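PDB 4KU4: Ras-3 from Cryphonectria parasitica from Cryphonectria parasitica, which belongs to the Ras family of P-loop proteins and is modelled here with guanosine-5'-diphosphate and magnesium ions. Local coordinates for residues I13-A18 with N86-I91; V32-H37 with T180-A185; E48-R53 with H63-D68; L139-G144 with F186-R191. One frame throughout, in Å; residues are numbered along the deposited sequence. Where two conformers were deposited one is given.

Contact 1: I13-A18 with N86-I91; sequences ITDKIA and NELFVI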
loop_
_atom_site.group_PDB
_atom_site.type_symbol
_atom_site.label_atom_id
_atom_site.label_comp_id
_atom_site.label_asym_id
_atom_site.label_seq_id
_atom_site.Cartn_x
_atom_site.Cartn_y
_atom_site.Cartn_z
ATOM N N ILE A 13 -11.581 -0.455 14.742
ATOM C CA ILE A 13 -10.839 -0.136 13.533
ATOM C C ILE A 13 -10.815 1.366 13.337
ATOM O O ILE A 13 -11.850 2.021 13.408
ATOM C CB ILE A 13 -11.485 -0.823 12.321
ATOM C CG1 ILE A 13 -11.376 -2.334 12.481
ATOM C CG2 ILE A 13 -10.821 -0.384 11.027
ATOM C CD1 ILE A 13 -9.967 -2.803 12.725
ATOM N N THR A 14 -9.626 1.920 13.117
ATOM C CA THR A 14 -9.502 3.350 12.928
ATOM C C THR A 14 -9.234 3.737 11.469
ATOM O O THR A 14 -9.557 4.846 11.051
ATOM C CB THR A 14 -8.380 3.914 13.801
ATOM O OG1 THR A 14 -7.146 3.298 13.425
ATOM C CG2 THR A 14 -8.656 3.606 15.260
ATOM N N ASP A 15 -8.649 2.822 10.705
ATOM C CA ASP A 15 -8.257 3.121 9.321
ATOM C C ASP A 15 -8.413 1.932 8.385
ATOM O O ASP A 15 -7.959 0.829 8.689
ATOM C CB ASP A 15 -6.812 3.604 9.283
ATOM C CG ASP A 15 -6.616 4.894 10.036
ATOM O OD1 ASP A 15 -6.931 5.965 9.463
ATOM O OD2 ASP A 15 -6.132 4.837 11.190
ATOM N N LYS A 16 -9.025 2.170 7.229
ATOM C CA LYS A 16 -9.236 1.115 6.245
ATOM C C LYS A 16 -8.307 1.327 5.069
ATOM O O LYS A 16 -8.438 2.302 4.336
ATOM C CB LYS A 16 -10.697 1.109 5.773
ATOM C CG LYS A 16 -11.693 0.609 6.805
ATOM C CD LYS A 16 -13.071 1.178 6.532
ATOM C CE LYS A 16 -14.143 0.549 7.411
ATOM N NZ LYS A 16 -15.401 1.373 7.437
ATOM N N ILE A 17 -7.362 0.415 4.893
ATOM C CA ILE A 17 -6.395 0.507 3.820
ATOM C C ILE A 17 -6.600 -0.623 2.816
ATOM O O ILE A 17 -6.790 -1.778 3.208
ATOM C CB ILE A 17 -4.972 0.365 4.374
ATOM C CG1 ILE A 17 -4.758 1.328 5.543
ATOM C CG2 ILE A 17 -3.984 0.596 3.277
ATOM C CD1 ILE A 17 -3.418 1.173 6.216
ATOM N N ALA A 18 -6.553 -0.300 1.522
ATOM C CA ALA A 18 -6.564 -1.348 0.504
ATOM C C ALA A 18 -5.181 -1.549 -0.151
ATOM O O ALA A 18 -4.494 -0.587 -0.465
ATOM C CB ALA A 18 -7.660 -1.084 -0.553
ATOM N N ASN A 86 -12.501 1.668 0.943
ATOM C CA ASN A 86 -11.296 1.973 1.717
ATOM C C ASN A 86 -10.917 3.458 1.661
ATOM O O ASN A 86 -11.256 4.161 0.707
ATOM C CB ASN A 86 -10.125 1.087 1.278
ATOM C CG ASN A 86 -10.281 -0.344 1.731
ATOM O OD1 ASN A 86 -9.916 -0.700 2.861
ATOM N ND2 ASN A 86 -10.809 -1.179 0.857
ATOM N N GLU A 87 -10.214 3.931 2.688
ATOM C CA GLU A 87 -9.847 5.342 2.816
ATOM C C GLU A 87 -8.428 5.614 2.306
ATOM O O GLU A 87 -8.157 6.659 1.715
ATOM C CB GLU A 87 -9.975 5.799 4.288
ATOM C CG GLU A 87 -8.974 6.895 4.714
ATOM C CD GLU A 87 -9.007 7.290 6.216
ATOM O OE1 GLU A 87 -8.739 6.434 7.111
ATOM O OE2 GLU A 87 -9.259 8.488 6.499
ATOM N N LEU A 88 -7.527 4.665 2.543
ATOM C CA LEU A 88 -6.119 4.854 2.256
ATOM C C LEU A 88 -5.646 3.695 1.402
ATOM O O LEU A 88 -6.225 2.613 1.450
ATOM C CB LEU A 88 -5.316 4.891 3.552
ATOM C CG LEU A 88 -5.858 5.801 4.653
ATOM C CD1 LEU A 88 -5.184 5.518 5.998
ATOM C CD2 LEU A 88 -5.715 7.279 4.270
ATOM N N PHE A 89 -4.575 3.917 0.646
ATOM C CA PHE A 89 -4.130 2.963 -0.351
ATOM C C PHE A 89 -2.633 2.733 -0.411
ATOM O O PHE A 89 -1.834 3.668 -0.380
ATOM C CB PHE A 89 -4.642 3.389 -1.733
ATOM C CG PHE A 89 -6.136 3.417 -1.827
ATOM C CD1 PHE A 89 -6.837 2.287 -2.221
ATOM C CD2 PHE A 89 -6.842 4.556 -1.481
ATOM C CE1 PHE A 89 -8.216 2.291 -2.294
ATOM C CE2 PHE A 89 -8.228 4.572 -1.553
ATOM C CZ PHE A 89 -8.915 3.427 -1.954
ATOM N N VAL A 90 -2.274 1.462 -0.507
ATOM C CA VAL A 90 -0.903 1.060 -0.702
ATOM C C VAL A 90 -0.843 0.370 -2.055
ATOM O O VAL A 90 -1.396 -0.719 -2.229
ATOM C CB VAL A 90 -0.464 0.100 0.400
ATOM C CG1 VAL A 90 0.983 -0.343 0.179
ATOM C CG2 VAL A 90 -0.637 0.763 1.783
ATOM N N ILE A 91 -0.201 1.024 -3.024
ATOM C CA ILE A 91 -0.087 0.485 -4.369
ATOM C C ILE A 91 1.316 -0.068 -4.560
ATOM O O ILE A 91 2.290 0.678 -4.557
ATOM C CB ILE A 91 -0.447 1.560 -5.395
ATOM C CG1 ILE A 91 -1.812 2.144 -5.025
ATOM C CG2 ILE A 91 -0.411 0.990 -6.823
ATOM C CD1 ILE A 91 -2.355 3.113 -6.075
HETATM O O HOH W 1 -10.717 4.438 7.246
#

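Contact 2: V32-H37 with T180-A185; sequences VNLTKH and TNVEEA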
loop_
_atom_site.group_PDB
_atom_site.type_symbol
_atom_site.label_atom_id
_atom_site.label_comp_id
_atom_site.label_asym_id
_atom_site.label_seq_id
_atom_site.Cartn_x
_atom_site.Cartn_y
_atom_site.Cartn_z
ATOM N N VAL A 32 1.087 -9.632 5.652
ATOM C CA VAL A 32 1.354 -10.678 6.641
ATOM C C VAL A 32 2.549 -10.282 7.517
ATOM O O VAL A 32 2.547 -10.478 8.732
ATOM C CB VAL A 32 1.602 -12.033 5.919
ATOM C CG1 VAL A 32 2.164 -13.060 6.868
ATOM C CG2 VAL A 32 0.315 -12.530 5.278
ATOM N N ASN A 33 3.554 -9.682 6.898
ATOM C CA ASN A 33 4.686 -9.139 7.647
ATOM C C ASN A 33 4.263 -8.024 8.598
ATOM O O ASN A 33 4.554 -8.081 9.792
ATOM C CB ASN A 33 5.799 -8.671 6.699
ATOM C CG ASN A 33 7.033 -8.176 7.445
ATOM O OD1 ASN A 33 7.177 -6.974 7.725
ATOM N ND2 ASN A 33 7.932 -9.099 7.770
ATOM N N LEU A 34 3.566 -7.017 8.070
ATOM C CA LEU A 34 3.113 -5.899 8.864
ATOM C C LEU A 34 2.318 -6.336 10.088
ATOM O O LEU A 34 2.528 -5.817 11.174
ATOM C CB LEU A 34 2.261 -4.959 8.028
ATOM C CG LEU A 34 1.613 -3.826 8.814
ATOM C CD1 LEU A 34 2.652 -2.744 9.127
ATOM C CD2 LEU A 34 0.453 -3.266 8.020
ATOM N N THR A 35 1.398 -7.283 9.895
ATOM C CA THR A 35 0.473 -7.676 10.950
ATOM C C THR A 35 1.010 -8.752 11.887
ATOM O O THR A 35 0.328 -9.133 12.829
ATOM C CB THR A 35 -0.882 -8.117 10.376
ATOM O OG1 THR A 35 -0.689 -9.268 9.548
ATOM C CG2 THR A 35 -1.507 -6.996 9.570
ATOM N N LYS A 36 2.230 -9.218 11.643
ATOM C CA LYS A 36 2.878 -10.175 12.540
ATOM C C LYS A 36 2.079 -11.473 12.610
ATOM O O LYS A 36 1.946 -12.087 13.670
ATOM C CB LYS A 36 3.073 -9.562 13.933
ATOM C CG LYS A 36 3.749 -8.184 13.936
ATOM C CD LYS A 36 5.267 -8.306 14.048
ATOM C CE LYS A 36 5.947 -6.957 13.824
ATOM N NZ LYS A 36 5.373 -5.906 14.722
ATOM N N HIS A 37 1.552 -11.886 11.461
ATOM C CA HIS A 37 0.755 -13.107 11.341
ATOM C C HIS A 37 1.627 -14.313 11.712
ATOM O O HIS A 37 2.845 -14.268 11.534
ATOM C CB HIS A 37 0.252 -13.222 9.894
ATOM C CG HIS A 37 -0.867 -14.202 9.703
ATOM N ND1 HIS A 37 -0.663 -15.562 9.634
ATOM C CD2 HIS A 37 -2.196 -14.011 9.547
ATOM C CE1 HIS A 37 -1.821 -16.168 9.456
ATOM N NE2 HIS A 37 -2.767 -15.251 9.385
ATOM N N THR A 180 12.051 -4.931 5.927
ATOM C CA THR A 180 12.653 -3.608 5.780
ATOM C C THR A 180 11.635 -2.560 5.329
ATOM O O THR A 180 11.024 -2.702 4.269
ATOM C CB THR A 180 13.802 -3.651 4.760
ATOM O OG1 THR A 180 14.637 -4.784 5.028
ATOM C CG2 THR A 180 14.637 -2.373 4.827
ATOM N N ASN A 181 11.470 -1.523 6.149
ATOM C CA ASN A 181 10.632 -0.368 5.857
ATOM C C ASN A 181 9.146 -0.682 5.729
ATOM O O ASN A 181 8.379 0.169 5.285
ATOM C CB ASN A 181 11.096 0.356 4.583
ATOM C CG ASN A 181 12.536 0.843 4.662
ATOM O OD1 ASN A 181 13.036 1.158 5.735
ATOM N ND2 ASN A 181 13.203 0.928 3.508
ATOM N N VAL A 182 8.739 -1.890 6.100
ATOM C CA VAL A 182 7.333 -2.248 5.961
ATOM C C VAL A 182 6.424 -1.336 6.808
ATOM O O VAL A 182 5.446 -0.784 6.296
ATOM C CB VAL A 182 7.065 -3.738 6.270
ATOM C CG1 VAL A 182 5.563 -4.014 6.201
ATOM C CG2 VAL A 182 7.795 -4.629 5.274
ATOM N N GLU A 183 6.722 -1.161 8.098
ATOM C CA GLU A 183 5.873 -0.279 8.906
ATOM C C GLU A 183 5.852 1.160 8.370
ATOM O O GLU A 183 4.801 1.799 8.328
ATOM C CB GLU A 183 6.266 -0.299 10.400
ATOM C CG GLU A 183 5.845 -1.561 11.122
ATOM C CD GLU A 183 6.121 -1.503 12.614
ATOM O OE1 GLU A 183 6.718 -0.508 13.087
ATOM O OE2 GLU A 183 5.748 -2.473 13.306
ATOM N N GLU A 184 7.010 1.676 7.963
ATOM C CA GLU A 184 7.072 3.027 7.416
ATOM C C GLU A 184 6.114 3.177 6.237
ATOM O O GLU A 184 5.433 4.187 6.100
ATOM C CB GLU A 184 8.498 3.368 6.987
ATOM C CG GLU A 184 9.411 3.717 8.162
ATOM C CD GLU A 184 9.886 2.519 8.973
ATOM O OE1 GLU A 184 9.589 1.345 8.645
ATOM O OE2 GLU A 184 10.573 2.770 9.981
ATOM N N ALA A 185 6.047 2.154 5.396
ATOM C CA ALA A 185 5.212 2.221 4.206
ATOM C C ALA A 185 3.732 2.338 4.571
ATOM O O ALA A 185 3.056 3.262 4.121
ATOM C CB ALA A 185 5.447 1.022 3.350
HETATM O O HOH W 2 7.138 -3.474 15.139
#

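Contact 3: E48-R53 with H63-D68; sequences EDSYRR and HLEILD. With MG (magnesium ion), chain E.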
loop_
_atom_site.group_PDB
_atom_site.type_symbol
_atom_site.label_atom_id
_atom_site.label_comp_id
_atom_site.label_asym_id
_atom_site.label_seq_id
_atom_site.Cartn_x
_atom_site.Cartn_y
_atom_site.Cartn_z
ATOM N N GLU A 48 -8.085 -14.370 -0.576
ATOM C CA GLU A 48 -7.442 -13.325 0.234
ATOM C C GLU A 48 -8.176 -12.983 1.512
ATOM O O GLU A 48 -9.400 -13.036 1.572
ATOM C CB GLU A 48 -7.285 -12.032 -0.568
ATOM C CG GLU A 48 -6.177 -12.080 -1.576
ATOM C CD GLU A 48 -6.545 -12.874 -2.801
ATOM O OE1 GLU A 48 -7.765 -12.966 -3.122
ATOM O OE2 GLU A 48 -5.611 -13.408 -3.437
ATOM N N ASP A 49 -7.417 -12.595 2.531
ATOM C CA ASP A 49 -8.015 -12.213 3.801
ATOM C C ASP A 49 -7.928 -10.715 4.011
ATOM O O ASP A 49 -7.236 -10.009 3.272
ATOM C CB ASP A 49 -7.243 -12.835 4.985
ATOM C CG ASP A 49 -7.394 -14.351 5.069
ATOM O OD1 ASP A 49 -6.805 -14.943 6.001
ATOM O OD2 ASP A 49 -8.085 -14.959 4.219
ATOM N N SER A 50 -8.688 -10.237 4.996
ATOM C CA SER A 50 -8.560 -8.874 5.476
ATOM C C SER A 50 -7.675 -9.105 6.700
ATOM O O SER A 50 -7.839 -10.109 7.401
ATOM C CB SER A 50 -9.895 -8.279 5.877
ATOM O OG SER A 50 -9.734 -7.261 6.842
ATOM N N TYR A 51 -6.738 -8.201 6.953
ATOM C CA TYR A 51 -5.788 -8.362 8.058
ATOM C C TYR A 51 -5.845 -7.163 8.987
ATOM O O TYR A 51 -6.247 -6.079 8.581
ATOM C CB TYR A 51 -4.360 -8.520 7.518
ATOM C CG TYR A 51 -4.126 -9.763 6.703
ATOM C CD1 TYR A 51 -3.684 -10.934 7.305
ATOM C CD2 TYR A 51 -4.338 -9.765 5.324
ATOM C CE1 TYR A 51 -3.467 -12.081 6.570
ATOM C CE2 TYR A 51 -4.125 -10.911 4.576
ATOM C CZ TYR A 51 -3.690 -12.062 5.201
ATOM O OH TYR A 51 -3.464 -13.196 4.470
ATOM N N ARG A 52 -5.434 -7.347 10.242
ATOM C CA ARG A 52 -5.481 -6.260 11.209
ATOM C C ARG A 52 -4.135 -6.046 11.885
ATOM O O ARG A 52 -3.410 -7.001 12.193
ATOM C CB ARG A 52 -6.535 -6.541 12.287
ATOM C CG ARG A 52 -7.974 -6.553 11.792
ATOM C CD ARG A 52 -8.911 -7.162 12.830
ATOM N NE ARG A 52 -8.487 -8.507 13.211
ATOM C CZ ARG A 52 -8.744 -9.622 12.539
ATOM N NH1 ARG A 52 -9.444 -9.604 11.397
ATOM N NH2 ARG A 52 -8.285 -10.772 13.010
ATOM N N ARG A 53 -3.818 -4.785 12.132
ATOM C CA ARG A 53 -2.660 -4.424 12.944
ATOM C C ARG A 53 -3.070 -3.385 13.987
ATOM O O ARG A 53 -3.461 -2.266 13.652
ATOM C CB ARG A 53 -1.530 -3.876 12.062
ATOM C CG ARG A 53 -0.353 -3.250 12.854
ATOM C CD ARG A 53 0.545 -4.297 13.505
ATOM N NE ARG A 53 1.509 -3.682 14.421
ATOM C CZ ARG A 53 2.739 -3.300 14.086
ATOM N NH1 ARG A 53 3.526 -2.736 14.989
ATOM N NH2 ARG A 53 3.188 -3.470 12.853
ATOM N N HIS A 63 -5.770 1.202 14.784
ATOM C CA HIS A 63 -6.109 -0.178 14.446
ATOM C C HIS A 63 -6.388 -0.215 12.950
ATOM O O HIS A 63 -7.432 0.222 12.493
ATOM C CB HIS A 63 -7.323 -0.647 15.259
ATOM C CG HIS A 63 -7.541 -2.136 15.232
ATOM N ND1 HIS A 63 -8.460 -2.764 16.041
ATOM C CD2 HIS A 63 -6.955 -3.110 14.496
ATOM C CE1 HIS A 63 -8.428 -4.067 15.810
ATOM N NE2 HIS A 63 -7.525 -4.302 14.880
ATOM N N LEU A 64 -5.422 -0.715 12.197
ATOM C CA LEU A 64 -5.499 -0.724 10.748
ATOM C C LEU A 64 -6.188 -2.005 10.296
ATOM O O LEU A 64 -5.895 -3.086 10.798
ATOM C CB LEU A 64 -4.097 -0.648 10.152
ATOM C CG LEU A 64 -3.134 0.379 10.764
ATOM C CD1 LEU A 64 -1.766 0.381 10.060
ATOM C CD2 LEU A 64 -3.764 1.766 10.722
ATOM N N GLU A 65 -7.125 -1.873 9.364
ATOM C CA GLU A 65 -7.729 -3.029 8.719
ATOM C C GLU A 65 -7.265 -2.981 7.270
ATOM O O GLU A 65 -7.542 -2.022 6.550
ATOM C CB GLU A 65 -9.258 -2.971 8.816
ATOM C CG GLU A 65 -9.979 -4.201 8.266
ATOM C CD GLU A 65 -11.389 -4.301 8.803
ATOM O OE1 GLU A 65 -11.677 -5.267 9.544
ATOM O OE2 GLU A 65 -12.204 -3.400 8.507
ATOM N N ILE A 66 -6.542 -4.011 6.848
ATOM C CA ILE A 66 -5.929 -3.989 5.523
ATOM C C ILE A 66 -6.578 -5.028 4.625
ATOM O O ILE A 66 -6.533 -6.224 4.906
ATOM C CB ILE A 66 -4.405 -4.241 5.615
ATOM C CG1 ILE A 66 -3.746 -3.154 6.461
ATOM C CG2 ILE A 66 -3.768 -4.250 4.239
ATOM C CD1 ILE A 66 -2.874 -3.698 7.536
ATOM N N LEU A 67 -7.191 -4.547 3.549
ATOM C CA LEU A 67 -7.755 -5.408 2.524
ATOM C C LEU A 67 -6.691 -5.892 1.536
ATOM O O LEU A 67 -6.172 -5.124 0.733
ATOM C CB LEU A 67 -8.879 -4.675 1.785
ATOM C CG LEU A 67 -9.657 -5.548 0.803
ATOM C CD1 LEU A 67 -10.486 -6.585 1.530
ATOM C CD2 LEU A 67 -10.532 -4.687 -0.095
ATOM N N ASP A 68 -6.354 -7.173 1.612
ATOM C CA ASP A 68 -5.467 -7.783 0.637
ATOM C C ASP A 68 -6.366 -8.094 -0.548
ATOM O O ASP A 68 -7.562 -8.354 -0.366
ATOM C CB ASP A 68 -4.843 -9.063 1.222
ATOM C CG ASP A 68 -3.719 -9.627 0.364
ATOM O OD1 ASP A 68 -3.278 -8.949 -0.581
ATOM O OD2 ASP A 68 -3.260 -10.755 0.642
HETATM MG MG MG E . -9.926 -16.112 4.701
HETATM O O HOH W 3 -10.975 -15.124 3.119
HETATM O O HOH W 4 -4.346 -12.779 1.754
HETATM O O HOH W 5 -10.567 -7.679 9.696
HETATM O O HOH W 6 -11.481 -17.720 4.762
HETATM O O HOH W 7 -9.081 -17.380 3.282
HETATM O O HOH W 8 -9.163 -17.565 5.850
HETATM O O HOH W 9 -10.863 -14.972 6.384
#

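Contact 4: L139-G144 with F186-R191; sequences LVVLVG and FFSVVR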
loop_
_atom_site.group_PDB
_atom_site.type_symbol
_atom_site.label_atom_id
_atom_site.label_comp_id
_atom_site.label_asym_id
_atom_site.label_seq_id
_atom_site.Cartn_x
_atom_site.Cartn_y
_atom_site.Cartn_z
ATOM N N LEU A 139 -3.006 10.334 0.253
ATOM C CA LEU A 139 -3.609 9.195 0.953
ATOM C C LEU A 139 -3.227 7.883 0.279
ATOM O O LEU A 139 -3.707 6.802 0.643
ATOM C CB LEU A 139 -5.141 9.340 1.037
ATOM C CG LEU A 139 -5.621 10.591 1.785
ATOM C CD1 LEU A 139 -7.112 10.584 2.003
ATOM C CD2 LEU A 139 -4.902 10.705 3.120
ATOM N N VAL A 140 -2.360 7.993 -0.718
ATOM C CA VAL A 140 -1.833 6.843 -1.424
ATOM C C VAL A 140 -0.334 6.760 -1.204
ATOM O O VAL A 140 0.350 7.780 -1.155
ATOM C CB VAL A 140 -2.082 6.959 -2.948
ATOM C CG1 VAL A 140 -1.496 5.776 -3.668
ATOM C CG2 VAL A 140 -3.571 7.084 -3.226
ATOM N N VAL A 141 0.179 5.548 -1.067
ATOM C CA VAL A 141 1.628 5.369 -1.076
ATOM C C VAL A 141 2.004 4.345 -2.136
ATOM O O VAL A 141 1.406 3.268 -2.218
ATOM C CB VAL A 141 2.224 4.999 0.323
ATOM C CG1 VAL A 141 1.600 3.733 0.889
ATOM C CG2 VAL A 141 3.764 4.871 0.244
ATOM N N LEU A 142 2.964 4.706 -2.983
ATOM C CA LEU A 142 3.520 3.757 -3.934
ATOM C C LEU A 142 4.662 3.033 -3.261
ATOM O O LEU A 142 5.573 3.670 -2.735
ATOM C CB LEU A 142 4.062 4.471 -5.161
ATOM C CG LEU A 142 3.121 5.115 -6.170
ATOM C CD1 LEU A 142 3.990 5.976 -7.054
ATOM C CD2 LEU A 142 2.362 4.068 -6.998
ATOM N N VAL A 143 4.623 1.707 -3.300
ATOM C CA VAL A 143 5.620 0.895 -2.618
ATOM C C VAL A 143 6.456 0.107 -3.611
ATOM O O VAL A 143 5.928 -0.674 -4.394
ATOM C CB VAL A 143 4.964 -0.076 -1.615
ATOM C CG1 VAL A 143 5.977 -1.094 -1.085
ATOM C CG2 VAL A 143 4.309 0.683 -0.468
ATOM N N GLY A 144 7.761 0.324 -3.597
ATOM C CA GLY A 144 8.663 -0.471 -4.425
ATOM C C GLY A 144 9.161 -1.640 -3.597
ATOM O O GLY A 144 10.087 -1.480 -2.807
ATOM N N PHE A 186 3.229 1.399 5.371
ATOM C CA PHE A 186 1.825 1.423 5.779
ATOM C C PHE A 186 1.474 2.646 6.621
ATOM O O PHE A 186 0.419 3.253 6.427
ATOM C CB PHE A 186 1.452 0.162 6.570
ATOM C CG PHE A 186 1.280 -1.065 5.721
ATOM C CD1 PHE A 186 0.052 -1.351 5.141
ATOM C CD2 PHE A 186 2.329 -1.956 5.529
ATOM C CE1 PHE A 186 -0.123 -2.475 4.371
ATOM C CE2 PHE A 186 2.148 -3.093 4.757
ATOM C CZ PHE A 186 0.918 -3.346 4.173
ATOM N N PHE A 187 2.334 2.996 7.577
ATOM C CA PHE A 187 2.016 4.118 8.446
ATOM C C PHE A 187 2.066 5.454 7.695
ATOM O O PHE A 187 1.480 6.437 8.134
ATOM C CB PHE A 187 2.962 4.173 9.650
ATOM C CG PHE A 187 2.883 2.980 10.554
ATOM C CD1 PHE A 187 1.932 1.988 10.368
ATOM C CD2 PHE A 187 3.769 2.857 11.606
ATOM C CE1 PHE A 187 1.870 0.893 11.213
ATOM C CE2 PHE A 187 3.715 1.766 12.455
ATOM C CZ PHE A 187 2.759 0.786 12.261
ATOM N N SER A 188 2.752 5.484 6.558
ATOM C CA SER A 188 2.919 6.731 5.824
ATOM C C SER A 188 1.590 7.360 5.428
ATOM O O SER A 188 1.446 8.580 5.454
ATOM C CB SER A 188 3.830 6.550 4.596
ATOM O OG SER A 188 3.209 5.774 3.576
ATOM N N VAL A 189 0.610 6.535 5.070
ATOM C CA VAL A 189 -0.654 7.096 4.610
ATOM C C VAL A 189 -1.515 7.550 5.778
ATOM O O VAL A 189 -2.308 8.488 5.653
ATOM C CB VAL A 189 -1.420 6.132 3.696
ATOM C CG1 VAL A 189 -0.800 6.143 2.288
ATOM C CG2 VAL A 189 -1.445 4.732 4.273
ATOM N N VAL A 190 -1.353 6.899 6.923
ATOM C CA VAL A 190 -2.012 7.371 8.134
ATOM C C VAL A 190 -1.429 8.724 8.544
ATOM O O VAL A 190 -2.168 9.653 8.880
ATOM C CB VAL A 190 -1.834 6.389 9.306
ATOM C CG1 VAL A 190 -2.404 7.012 10.601
ATOM C CG2 VAL A 190 -2.490 5.030 8.973
ATOM N N ARG A 191 -0.103 8.814 8.511
ATOM C CA ARG A 191 0.607 10.042 8.848
ATOM C C ARG A 191 0.182 11.177 7.929
ATOM O O ARG A 191 -0.009 12.307 8.380
ATOM C CB ARG A 191 2.115 9.824 8.779
ATOM C CG ARG A 191 2.645 9.019 9.953
ATOM C CD ARG A 191 4.119 8.714 9.863
ATOM N NE ARG A 191 4.568 8.065 11.095
ATOM C CZ ARG A 191 5.332 6.981 11.147
ATOM N NH1 ARG A 191 5.753 6.411 10.034
ATOM N NH2 ARG A 191 5.676 6.461 12.329
#

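Contact 1: I13-A18 with N86-I91
The carbonyl oxygen of K16 takes two backbone N-H groups from successive residues. E87 N is 2.9 Å from K16 O and tilted from the carbonyl plane. L88 N is 3.1 Å from K16 O and lies in that plane. Two further bonds continue along the strands: A18 N to L88 O at 2.9 Å and V90 N to A18 O at 3.0 Å. The last is almost straight (174°). N86 lays its amide beside this backbone, and its ND2 sits 3.5 Å from A18 CB while bonding to W82 O. On one face I17 CG2 meets V90 CG2 at 3.7 Å. On the other, A18 CB rests obliquely against the F89 ring. At the strand entry two carboxylates come close, with D15 OD1 only 3.0 Å from E87 OE1. Their planes differ by 21°. With D193 also near E87, the cluster may favour a proton on one of these carboxylates. A water that accepts from K16 N donates to E87 OE1, and T14 OG1 donates to D15 OD2. Strands 15-20 and 88-94 thus run side by side and parallel, as two inner strands of the mixed sheet of the Ras P-loop fold.

Contact 2: V32-H37 with T180-A185
N33 meets V182 through its amide oxygen. CG stands anti to the backbone N (chi1 -176°), which sends the amide toward the other helix. There N33 OD1 lies 3.4 Å from V182 CG2. V182 CG1 is only slightly farther from the same oxygen, at 3.7 Å, so the carbonyl end sits against both methyls of the valine. This is a van der Waals contact, with no hydrogen bond between the two segments. L34 follows and has the most surface buried on its side. Its CB touches V182 CG1 at 3.9 Å. L34 CD1 lies 3.9 Å from E183 CG. Helices 27-35 and 182-196 are neighbours on one face of the Ras sheet, where L34 from the first and F186 from the second both cover I66. After the helix, K36 takes a positive phi (62°) in a Schellman motif, with K36 N bonded to N33 O and H37 N to V32 O. Its chain bends at chi2 and chi4 and brings the ammonium group across the end of E183 at about a right angle. K36 NZ to E183 OE2 is a long salt bridge of 3.7 Å. A water closes it, accepting from K36 NZ at 3.0 Å and donating to E183 OE2. The stronger partner of this carboxylate is R53, which also bonds to L34 O.

Contact 3: E48-R53 with H63-D68
Y51 turns CG anti to its carbonyl carbon (chi1 -65°), and D68 turns CG opposite its own backbone N (chi1 -170°). The two side chains then lie side by side, pointing the same way. D68 CB meets the ring edge, 3.9 Å from Y51 CE2, while D49 CB covers part of one ring face. A water bonds to Y51 OH and donates to D68 OD2, 2.6 Å away; it also accepts from D49 N. D68 OD2 has a further bond from T28 OG1, so this oxygen is held by two donors. Strands 50-57 and 60-67 form an antiparallel beta hairpin at one edge of the Ras sheet. Y51 with I66 and R53 with L64 are its hydrogen-bonded pairs. I66 N to Y51 O is short at 2.7 Å and nearly straight (175°). Beyond the strand end, D68 N to D49 O is weak. On the S50 and R52 face, the R52 chain runs alongside H63, with CB at the imidazole edge, 3.6 Å from H63 NE2. H63 ND1 bonds to G11 O. S50 OG packs on E65 CG at 3.4 Å. One water joins three residues here: it accepts from R52 NH1, donates to E65 OE1 and bonds to S50 OG. D49 OD2 binds a magnesium ion at 2.2 Å, and five waters complete its shell. One of these donates to E48 O, and Y43 OH holds D49 OD1.

Contact 4: L139-G144 with F186-R191
V189 is the residue most buried by this contact, and it lies against V141 and the backbone of L139. The setting is the alpha/beta layering of the Ras P-loop fold, in which helix 182-196 covers one face of the sheet. The short helix and strand segments run nearly antiparallel, at 158°, and their axes approach to 7.8 Å. V189 makes its approach with one methyl. Its CG1 is anti to the carbonyl carbon (chi1 -78°), and this turns the methyl onto the backbone at the start of the strand. V189 CG1 lies 3.4 Å from L139 O and 3.5 Å from V141 N. That amide is bonded to F89 in the next strand, so the methyl presses on backbone that is already paired. L139 gives mainly this carbonyl. Its CB points away from the helix segment, and its side chain touches L88 and, farther along the helix, D193 and R196. V141 answers V189 from the strand, and the two valines cross at about a right angle. V141 CG1 and V189 CG1 are 3.7 Å apart. V141 also packs on V90, which continues the apolar layer under the helix. No hydrogen bond joins the two segments. The side-chain polar atom here is the hydroxyl of S188, bonded to A185 O in its own helix. Roughly at right angles to that bond it touches hydrocarbon: S188 OG is 3.5 Å from both V141 CB and V141 CG2.

Contacts 1 and 4 are buried, while contacts 2 and 3 lie partly at the surface. Contacts 1 and 3 are strand pairings, parallel inside the sheet and antiparallel at its edge, and both rest on backbone hydrogen bonds. They join through I17 O with L67 N and T14 N with H63 O. Contacts 2 and 4 share helix 182-196 and have no direct hydrogen bond between their segments. Contact 4 is mostly apolar, whereas contact 2 adds a long salt bridge and a bridging water. I91 O with V143 N probably bonds contact 1 to contact 4. Contact 3 reaches contact 2 through a charged side chain. Magnesium binding by a side chain belongs to contact 3 among the four.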